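Local coordinates for beta-ketoacyl-[acyl-carrier-protein] synthase FabY (Pseudomonas aeruginosa, PDB 4CW4), which catalyses the condensation of acetyl-CoA with malonyl-ACP to give acetoacetyl-ACP, the primer with which fatty acid synthesis starts, at residues A[408-413]-A[542-547]; A[26-31]-A[43-48]; A[216-221]-A[627-632]. All coordinates share one frame; numbering follows the deposited sequence.

Contact 1. Residues A[408-413]-A[542-547]; sequences PGNYLT and GNNASG
Thr-413, one turn into helix 409-425, hands its hydroxyl to Ser-546 on strand 543-550: OG1 donates to Ser-546 OG at 2.8 Å. The helix packs on the strand and runs nearly parallel to it, with 7.2 Å between the axes of the short segments, consistent with the layered thiolase-like ketosynthase fold. Asn-544 is the most covered residue, packed under the first turn. There its amide slides under the start of the helix, its ND2 3.5 Å from Gly-409 CA and its OD1 3.3 Å from Asn-410 CB. The Asn-544 amide is held from beyond the two segments, ND2 donating to Asp-397 OD1 and Asn-395 O; Asp-397 OD1 also takes the backbone N-H of Gly-409, tying strand amide and helix start to one carboxylate. The amide planes of Asn-410 and Asn-544 are only 14° apart, yet no bond joins them. With CG anti to its own N (chi1 -164°), Asn-410 reaches along the helix and ND2 gives a bent bond to Thr-413 OG1, 2.9 Å and 134°. Only at this amide end is the fit looser, ND2 staying 3.8 Å from Ser-546 OG, but this is no solvent side: every touching residue is buried. Asn-536 OD1 on strand 532-539 closes the network there, bonding both Asn-410 ND2 and Ser-546 OG. Buried amides and hydroxyls thus satisfy one another in a relay from Asn-410 through Thr-413 to Ser-546, with Asp-397 as a charged member and Lys-538 a weak partner of Asn-410 OD1. Since Asn-410 lies about 6 Å, side chain to side chain, from the predicted active-site His-439, this network of buried polar groups probably forms part of the polar surroundings of the catalytic centre.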
loop_
_atom_site.group_PDB
_atom_site.type_symbol
_atom_site.label_atom_id
_atom_site.label_comp_id
_atom_site.label_asym_id
_atom_site.label_seq_id
_atom_site.Cartn_x
_atom_site.Cartn_y
_atom_site.Cartn_z
ATOM N N PRO A 408 -11.548 15.028 12.370
ATOM C CA PRO A 408 -12.980 15.154 12.097
ATOM C C PRO A 408 -13.536 14.356 10.925
ATOM O O PRO A 408 -14.750 14.365 10.775
ATOM C CB PRO A 408 -13.163 16.643 11.825
ATOM C CG PRO A 408 -11.850 17.211 11.658
ATOM C CD PRO A 408 -10.842 16.311 12.263
ATOM N N GLY A 409 -12.700 13.691 10.136
ATOM C CA GLY A 409 -13.176 13.006 8.950
ATOM C C GLY A 409 -14.223 11.946 9.243
ATOM O O GLY A 409 -15.103 11.678 8.424
ATOM N N ASN A 410 -14.119 11.302 10.399
ATOM C CA ASN A 410 -15.047 10.226 10.719
ATOM C C ASN A 410 -16.482 10.747 10.944
ATOM O O ASN A 410 -17.432 9.994 10.782
ATOM C CB ASN A 410 -14.513 9.432 11.917
ATOM C CG ASN A 410 -15.170 8.075 12.109
ATOM O OD1 ASN A 410 -15.313 7.648 13.245
ATOM N ND2 ASN A 410 -15.483 7.374 11.048
ATOM N N TYR A 411 -16.651 12.039 11.238
ATOM C CA TYR A 411 -17.999 12.615 11.268
ATOM C C TYR A 411 -18.657 12.459 9.906
ATOM O O TYR A 411 -19.819 12.100 9.787
ATOM C CB TYR A 411 -17.977 14.095 11.664
ATOM C CG TYR A 411 -17.808 14.346 13.145
ATOM C CD1 TYR A 411 -16.538 14.446 13.707
ATOM C CD2 TYR A 411 -18.912 14.493 13.983
ATOM C CE1 TYR A 411 -16.370 14.672 15.059
ATOM C CE2 TYR A 411 -18.750 14.723 15.343
ATOM C CZ TYR A 411 -17.468 14.804 15.871
ATOM O OH TYR A 411 -17.259 15.035 17.211
ATOM N N LEU A 412 -17.883 12.778 8.879
ATOM C CA LEU A 412 -18.354 12.762 7.505
ATOM C C LEU A 412 -18.647 11.338 7.024
ATOM O O LEU A 412 -19.677 11.104 6.393
ATOM C CB LEU A 412 -17.337 13.428 6.587
ATOM C CG LEU A 412 -17.314 14.963 6.593
ATOM C CD1 LEU A 412 -17.076 15.558 7.962
ATOM C CD2 LEU A 412 -16.264 15.460 5.622
ATOM N N THR A 413 -17.758 10.389 7.326
ATOM C CA THR A 413 -17.974 9.026 6.851
ATOM C C THR A 413 -19.212 8.404 7.496
ATOM O O THR A 413 -20.006 7.762 6.817
ATOM C CB THR A 413 -16.740 8.101 7.030
ATOM O OG1 THR A 413 -16.495 7.809 8.412
ATOM C CG2 THR A 413 -15.482 8.736 6.448
ATOM N N GLY A 542 -5.014 10.474 9.352
ATOM C CA GLY A 542 -6.233 11.091 8.854
ATOM C C GLY A 542 -6.977 10.153 7.929
ATOM O O GLY A 542 -7.435 10.547 6.868
ATOM N N ASN A 543 -7.093 8.897 8.350
ATOM C CA ASN A 543 -7.799 7.883 7.596
ATOM C C ASN A 543 -9.064 7.474 8.326
ATOM O O ASN A 543 -9.006 7.072 9.476
ATOM C CB ASN A 543 -6.860 6.693 7.340
ATOM C CG ASN A 543 -5.831 7.007 6.262
ATOM O OD1 ASN A 543 -6.176 7.128 5.084
ATOM N ND2 ASN A 543 -4.575 7.174 6.654
ATOM N N ASN A 544 -10.208 7.623 7.668
ATOM C CA ASN A 544 -11.500 7.271 8.258
ATOM C C ASN A 544 -12.353 6.613 7.199
ATOM O O ASN A 544 -12.334 7.026 6.042
ATOM C CB ASN A 544 -12.256 8.512 8.757
ATOM C CG ASN A 544 -11.425 9.378 9.685
ATOM O OD1 ASN A 544 -11.342 9.128 10.892
ATOM N ND2 ASN A 544 -10.804 10.407 9.128
ATOM N N ALA A 545 -13.138 5.618 7.595
ATOM C CA ALA A 545 -14.061 4.984 6.663
ATOM C C ALA A 545 -15.245 4.414 7.390
ATOM O O ALA A 545 -15.118 3.980 8.534
ATOM C CB ALA A 545 -13.367 3.887 5.846
ATOM N N SER A 546 -16.394 4.422 6.707
ATOM C CA SER A 546 -17.578 3.739 7.202
ATOM C C SER A 546 -18.240 2.985 6.064
ATOM O O SER A 546 -18.376 3.512 4.954
ATOM C CB SER A 546 -18.579 4.723 7.815
ATOM O OG SER A 546 -17.975 5.509 8.816
ATOM N N GLY A 547 -18.607 1.735 6.327
ATOM C CA GLY A 547 -19.263 0.896 5.340
ATOM C C GLY A 547 -20.688 0.533 5.704
ATOM O O GLY A 547 -21.025 0.435 6.892
#

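Contact 2. Residues A[26-31]-A[43-48]; sequences FHHGFR and RQETLA
Two consecutive helices near the N-terminus, 28-33 and 40-53, are joined by a short loop and clasped together by polar side chains at Thr-46, Glu-45, His-28 and Arg-31. Thr-46 OG1 sits at the rim of the His-28 imidazole, near the ring plane and 3.0 Å from ND1, in a hydrogen bond whose donor may be either atom. The same hydroxyl lies over one face of the Arg-31 guanidinium, where the angle is too poor for a bond to NE or NH1. Arg-31 turns its edge to Glu-45 instead: NH1 donates to OE1 at 2.8 Å, in the guanidinium plane and almost straight (178°), meeting the lone pair that points away from the other carboxylate oxygen. Glu-45 can reach because its chain is extended beyond CG, whereas the bend of Arg-31 at chi3 (-101°) folds its guanidinium back toward its own helix start. There NH2 donates to Phe-26 O at 2.9 Å and also to a water 2.8 Å away, which in turn donates to Glu-45 OE1 at 2.7 Å. With NH1 bonded to Ala-42 O as well, the guanidinium is fixed in rotation. It also lies against one face of the His-28 ring, NH2 being 3.0 Å above the ring plane and offset toward the rim. The other ring nitrogen, NE2, is bonded to Asp-586 OD1. Helix 565-590, which supplies Asp-586, also brings Leu-590 against His-28 and Glu-45; helix 482-496 packs Tyr-496 on Arg-31, and helix 74-87 packs on Leu-47 of helix 40-53.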
loop_
_atom_site.group_PDB
_atom_site.type_symbol
_atom_site.label_atom_id
_atom_site.label_comp_id
_atom_site.label_asym_id
_atom_site.label_seq_id
_atom_site.Cartn_x
_atom_site.Cartn_y
_atom_site.Cartn_z
ATOM N N PHE A 26 -18.531 -19.955 7.825
ATOM C CA PHE A 26 -19.679 -20.574 8.479
ATOM C C PHE A 26 -19.914 -20.045 9.886
ATOM O O PHE A 26 -20.595 -20.678 10.688
ATOM C CB PHE A 26 -19.576 -22.103 8.416
ATOM C CG PHE A 26 -19.421 -22.604 6.999
ATOM C CD1 PHE A 26 -18.158 -22.649 6.407
ATOM C CD2 PHE A 26 -20.517 -22.943 6.232
ATOM C CE1 PHE A 26 -18.002 -23.040 5.086
ATOM C CE2 PHE A 26 -20.370 -23.363 4.905
ATOM C CZ PHE A 26 -19.112 -23.393 4.327
ATOM N N HIS A 27 -19.371 -18.864 10.150
ATOM C CA HIS A 27 -19.582 -18.143 11.394
ATOM C C HIS A 27 -18.957 -18.816 12.612
ATOM O O HIS A 27 -19.375 -18.548 13.727
ATOM C CB HIS A 27 -21.073 -17.912 11.644
ATOM C CG HIS A 27 -21.774 -17.299 10.484
ATOM N ND1 HIS A 27 -21.625 -15.971 10.162
ATOM C CD2 HIS A 27 -22.595 -17.830 9.548
ATOM C CE1 HIS A 27 -22.324 -15.710 9.072
ATOM N NE2 HIS A 27 -22.932 -16.813 8.688
ATOM N N HIS A 28 -17.963 -19.676 12.425
ATOM C CA HIS A 28 -17.309 -20.291 13.592
ATOM C C HIS A 28 -16.615 -19.299 14.512
ATOM O O HIS A 28 -16.764 -19.395 15.718
ATOM C CB HIS A 28 -16.346 -21.388 13.174
ATOM C CG HIS A 28 -17.045 -22.595 12.650
ATOM N ND1 HIS A 28 -17.717 -23.475 13.473
ATOM C CD2 HIS A 28 -17.212 -23.051 11.389
ATOM C CE1 HIS A 28 -18.260 -24.429 12.736
ATOM N NE2 HIS A 28 -17.976 -24.187 11.465
ATOM N N GLY A 29 -15.896 -18.324 13.954
ATOM C CA GLY A 29 -15.237 -17.319 14.779
ATOM C C GLY A 29 -16.249 -16.503 15.566
ATOM O O GLY A 29 -16.074 -16.236 16.746
ATOM N N PHE A 30 -17.328 -16.109 14.894
ATOM C CA PHE A 30 -18.419 -15.409 15.542
ATOM C C PHE A 30 -18.950 -16.232 16.693
ATOM O O PHE A 30 -19.146 -15.729 17.800
ATOM C CB PHE A 30 -19.534 -15.127 14.529
ATOM C CG PHE A 30 -20.755 -14.501 15.137
ATOM C CD1 PHE A 30 -20.810 -13.142 15.366
ATOM C CD2 PHE A 30 -21.842 -15.267 15.490
ATOM C CE1 PHE A 30 -21.939 -12.562 15.910
ATOM C CE2 PHE A 30 -22.958 -14.687 16.066
ATOM C CZ PHE A 30 -23.001 -13.338 16.290
ATOM N N ARG A 31 -19.163 -17.511 16.444
ATOM C CA ARG A 31 -19.700 -18.365 17.484
ATOM C C ARG A 31 -18.765 -18.436 18.688
ATOM O O ARG A 31 -19.229 -18.470 19.818
ATOM C CB ARG A 31 -19.998 -19.761 16.960
ATOM C CG ARG A 31 -21.270 -19.854 16.156
ATOM C CD ARG A 31 -21.505 -21.304 15.781
ATOM N NE ARG A 31 -21.103 -21.557 14.426
ATOM C CZ ARG A 31 -21.152 -22.754 13.842
ATOM N NH1 ARG A 31 -21.409 -23.850 14.544
ATOM N NH2 ARG A 31 -20.869 -22.860 12.564
ATOM N N ARG A 43 -22.550 -24.567 19.586
ATOM C CA ARG A 43 -21.385 -24.368 20.447
ATOM C C ARG A 43 -20.468 -25.576 20.385
ATOM O O ARG A 43 -19.265 -25.427 20.213
ATOM C CB ARG A 43 -21.801 -24.080 21.896
ATOM C CG ARG A 43 -20.660 -24.214 22.904
ATOM C CD ARG A 43 -20.959 -23.594 24.258
ATOM N NE ARG A 43 -22.118 -24.252 24.853
ATOM C CZ ARG A 43 -23.332 -23.714 24.945
ATOM N NH1 ARG A 43 -23.585 -22.473 24.537
ATOM N NH2 ARG A 43 -24.313 -24.427 25.470
ATOM N N GLN A 44 -21.030 -26.774 20.516
ATOM C CA GLN A 44 -20.208 -27.973 20.569
ATOM C C GLN A 44 -19.551 -28.237 19.220
ATOM O O GLN A 44 -18.419 -28.709 19.148
ATOM C CB GLN A 44 -21.043 -29.161 21.045
ATOM C CG GLN A 44 -21.390 -29.039 22.524
ATOM C CD GLN A 44 -22.574 -29.898 22.967
ATOM O OE1 GLN A 44 -23.161 -30.670 22.196
ATOM N NE2 GLN A 44 -22.936 -29.747 24.225
ATOM N N GLU A 45 -20.242 -27.913 18.137
ATOM C CA GLU A 45 -19.657 -28.057 16.813
ATOM C C GLU A 45 -18.447 -27.129 16.649
ATOM O O GLU A 45 -17.388 -27.538 16.174
ATOM C CB GLU A 45 -20.687 -27.726 15.735
ATOM C CG GLU A 45 -20.150 -27.954 14.336
ATOM C CD GLU A 45 -21.136 -27.554 13.268
ATOM O OE1 GLU A 45 -21.538 -26.359 13.223
ATOM O OE2 GLU A 45 -21.509 -28.443 12.475
ATOM N N THR A 46 -18.603 -25.869 17.027
ATOM C CA THR A 46 -17.493 -24.920 16.932
ATOM C C THR A 46 -16.333 -25.315 17.833
ATOM O O THR A 46 -15.187 -25.247 17.409
ATOM C CB THR A 46 -17.972 -23.508 17.242
ATOM O OG1 THR A 46 -18.861 -23.081 16.201
ATOM C CG2 THR A 46 -16.803 -22.537 17.330
ATOM N N LEU A 47 -16.626 -25.718 19.063
ATOM C CA LEU A 47 -15.589 -26.206 19.975
ATOM C C LEU A 47 -14.847 -27.422 19.440
ATOM O O LEU A 47 -13.621 -27.496 19.545
ATOM C CB LEU A 47 -16.149 -26.491 21.375
ATOM C CG LEU A 47 -16.620 -25.289 22.202
ATOM C CD1 LEU A 47 -17.199 -25.740 23.555
ATOM C CD2 LEU A 47 -15.525 -24.264 22.408
ATOM N N ALA A 48 -15.575 -28.377 18.871
ATOM C CA ALA A 48 -14.924 -29.515 18.255
ATOM C C ALA A 48 -13.983 -29.077 17.135
ATOM O O ALA A 48 -12.849 -29.550 17.029
ATOM C CB ALA A 48 -15.960 -30.492 17.728
HETATM O O HOH W 1 -21.396 -25.008 10.870
#

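Contact 3. Residues A[216-221]-A[627-632]; sequences NVQPDE and VYKKDA
Gln-218 and Glu-221 both reach from one turn toward the chain leaving strand 626-627, and each crosses its partner at a slant. The Gln-218 chain, extended beyond CG, brings OE1 to the backbone of Val-627, whose N donates to it at 3.0 Å. This donor stands 50° out of the carbonyl plane of the amide, so the bond comes from above and not along a lone pair. Glu-221 is likewise extended, and its OE2 receives Lys-629 NZ in a 2.8 Å salt bridge, on the anti side and 27° out of the carboxylate plane. Lys-629 arrives from the other segment, and the turn at its last torsion (chi4 75°) swings the ammonium onto that oxygen. The other carboxylate oxygen faces home: Gln-218 N donates to Glu-221 OE1 at 2.9 Å, which, together with the backbone bond from Glu-221 N to Gln-218 O, holds the turn and the carboxylate in place. Waters bridge the two segments. One accepts from Lys-629 NZ at 2.7 Å, and another donates to both Asp-220 OD2, at 2.7 Å, and Val-627 O. The ammonium itself stays 4.5 Å from Asp-220 OD2, near enough for a probable weak attraction but short of a salt bridge; that carboxylate pairs with Lys-416 of the second subunit. The turn joins helix 210-215 to strand 222-225, with Val-217 against helix 375-381 and Pro-219 touching Leu-626, while Val-627 rests on strand 616-618 and Tyr-628 packs on Ala-415 of the second subunit, placing the contact beside the dimer interface.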
loop_
_atom_site.group_PDB
_atom_site.type_symbol
_atom_site.label_atom_id
_atom_site.label_comp_id
_atom_site.label_asym_id
_atom_site.label_seq_id
_atom_site.Cartn_x
_atom_site.Cartn_y
_atom_site.Cartn_z
ATOM N N ASN A 216 -17.925 -18.520 -16.246
ATOM C CA ASN A 216 -19.116 -17.694 -16.400
ATOM C C ASN A 216 -18.879 -16.197 -16.535
ATOM O O ASN A 216 -19.837 -15.439 -16.620
ATOM C CB ASN A 216 -20.097 -17.954 -15.258
ATOM C CG ASN A 216 -21.019 -19.123 -15.545
ATOM O OD1 ASN A 216 -22.129 -18.949 -16.054
ATOM N ND2 ASN A 216 -20.557 -20.322 -15.240
ATOM N N VAL A 217 -17.618 -15.774 -16.571
ATOM C CA VAL A 217 -17.282 -14.354 -16.727
ATOM C C VAL A 217 -16.129 -14.200 -17.721
ATOM O O VAL A 217 -15.496 -15.188 -18.092
ATOM C CB VAL A 217 -16.929 -13.699 -15.360
ATOM C CG1 VAL A 217 -18.114 -13.806 -14.399
ATOM C CG2 VAL A 217 -15.689 -14.315 -14.739
ATOM N N GLN A 218 -15.874 -12.977 -18.179
ATOM C CA GLN A 218 -14.695 -12.712 -19.000
ATOM C C GLN A 218 -13.433 -12.708 -18.129
ATOM O O GLN A 218 -13.500 -12.503 -16.914
ATOM C CB GLN A 218 -14.837 -11.401 -19.781
ATOM C CG GLN A 218 -16.034 -11.446 -20.732
ATOM C CD GLN A 218 -16.102 -10.287 -21.697
ATOM O OE1 GLN A 218 -15.119 -9.628 -21.950
ATOM N NE2 GLN A 218 -17.288 -10.026 -22.220
ATOM N N PRO A 219 -12.273 -12.979 -18.741
ATOM C CA PRO A 219 -11.061 -13.113 -17.915
ATOM C C PRO A 219 -10.685 -11.863 -17.103
ATOM O O PRO A 219 -10.081 -11.986 -16.037
ATOM C CB PRO A 219 -9.960 -13.415 -18.951
ATOM C CG PRO A 219 -10.694 -14.053 -20.082
ATOM C CD PRO A 219 -12.033 -13.337 -20.150
ATOM N N ASP A 220 -11.039 -10.688 -17.607
ATOM C CA ASP A 220 -10.747 -9.439 -16.923
ATOM C C ASP A 220 -11.790 -9.061 -15.881
ATOM O O ASP A 220 -11.650 -8.029 -15.238
ATOM C CB ASP A 220 -10.564 -8.295 -17.928
ATOM C CG ASP A 220 -11.804 -8.036 -18.775
ATOM O OD1 ASP A 220 -12.637 -8.954 -18.920
ATOM O OD2 ASP A 220 -11.908 -6.914 -19.340
ATOM N N GLU A 221 -12.813 -9.898 -15.703
ATOM C CA GLU A 221 -13.928 -9.573 -14.800
ATOM C C GLU A 221 -13.824 -10.160 -13.380
ATOM O O GLU A 221 -14.785 -10.142 -12.595
ATOM C CB GLU A 221 -15.264 -9.959 -15.470
ATOM C CG GLU A 221 -15.613 -9.020 -16.628
ATOM C CD GLU A 221 -16.899 -9.380 -17.338
ATOM O OE1 GLU A 221 -17.292 -10.571 -17.283
ATOM O OE2 GLU A 221 -17.507 -8.464 -17.940
ATOM N N VAL A 627 -13.742 -9.589 -24.565
ATOM C CA VAL A 627 -14.242 -8.710 -25.622
ATOM C C VAL A 627 -14.160 -7.286 -25.119
ATOM O O VAL A 627 -14.656 -7.007 -24.043
ATOM C CB VAL A 627 -15.699 -9.054 -25.975
ATOM C CG1 VAL A 627 -16.190 -8.213 -27.148
ATOM C CG2 VAL A 627 -15.827 -10.541 -26.260
ATOM N N TYR A 628 -13.537 -6.395 -25.887
ATOM C CA TYR A 628 -13.359 -5.016 -25.454
ATOM C C TYR A 628 -14.723 -4.378 -25.260
ATOM O O TYR A 628 -15.618 -4.545 -26.096
ATOM C CB TYR A 628 -12.574 -4.215 -26.493
ATOM C CG TYR A 628 -11.257 -4.842 -26.918
ATOM C CD1 TYR A 628 -10.333 -5.281 -25.986
ATOM C CD2 TYR A 628 -10.949 -4.997 -28.258
ATOM C CE1 TYR A 628 -9.144 -5.848 -26.368
ATOM C CE2 TYR A 628 -9.767 -5.571 -28.653
ATOM C CZ TYR A 628 -8.861 -6.001 -27.701
ATOM O OH TYR A 628 -7.672 -6.571 -28.096
ATOM N N LYS A 629 -14.880 -3.649 -24.161
ATOM C CA LYS A 629 -16.173 -3.066 -23.825
ATOM C C LYS A 629 -16.456 -1.769 -24.568
ATOM O O LYS A 629 -15.615 -0.875 -24.640
ATOM C CB LYS A 629 -16.288 -2.870 -22.308
ATOM C CG LYS A 629 -16.516 -4.185 -21.559
ATOM C CD LYS A 629 -16.666 -3.973 -20.063
ATOM C CE LYS A 629 -17.274 -5.189 -19.374
ATOM N NZ LYS A 629 -16.329 -6.335 -19.231
ATOM N N LYS A 630 -17.652 -1.688 -25.136
ATOM C CA LYS A 630 -18.124 -0.471 -25.784
ATOM C C LYS A 630 -18.256 0.643 -24.750
ATOM O O LYS A 630 -18.855 0.450 -23.697
ATOM C CB LYS A 630 -19.474 -0.728 -26.465
ATOM C CG LYS A 630 -20.129 0.503 -27.086
ATOM C CD LYS A 630 -19.434 0.921 -28.373
ATOM C CE LYS A 630 -20.254 1.963 -29.158
ATOM N NZ LYS A 630 -20.250 3.327 -28.540
ATOM N N ASP A 631 -17.714 1.808 -25.088
ATOM C CA ASP A 631 -17.634 2.968 -24.209
ATOM C C ASP A 631 -18.666 4.012 -24.646
ATOM O O ASP A 631 -18.724 4.358 -25.822
ATOM C CB ASP A 631 -16.225 3.558 -24.334
ATOM C CG ASP A 631 -15.965 4.674 -23.358
ATOM O OD1 ASP A 631 -16.753 4.827 -22.398
ATOM O OD2 ASP A 631 -14.953 5.385 -23.547
ATOM N N ALA A 632 -19.484 4.493 -23.712
ATOM C CA ALA A 632 -20.432 5.573 -24.000
ATOM C C ALA A 632 -20.149 6.819 -23.166
ATOM O O ALA A 632 -20.888 7.798 -23.246
ATOM C CB ALA A 632 -21.862 5.099 -23.772
HETATM O O HOH W 2 -17.177 -7.397 -22.525
HETATM O O HOH W 3 -14.256 -5.256 -17.824
HETATM O O HOH W 4 -13.472 -5.845 -21.268
#

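The three contacts do not touch one another. Contact 2 closes before the others open and is in series with both; its centre is about 33 Å from that of contact 1 and about 40 Å from that of contact 3. Contact 1 is nested inside the long loop that contact 3 closes, yet their nearest atoms are about 22 Å apart. Only contact 1 approaches the catalytic centre: the Asn-544 side chain is about 10 Å from that of Cys-286, the inferred active-site cysteine. Contacts 1 and 3 share the second subunit as a neighbour, Leu-412 packing on its Leu-626 and Asp-220 on its Asn-395; contact 2 touches no other chain.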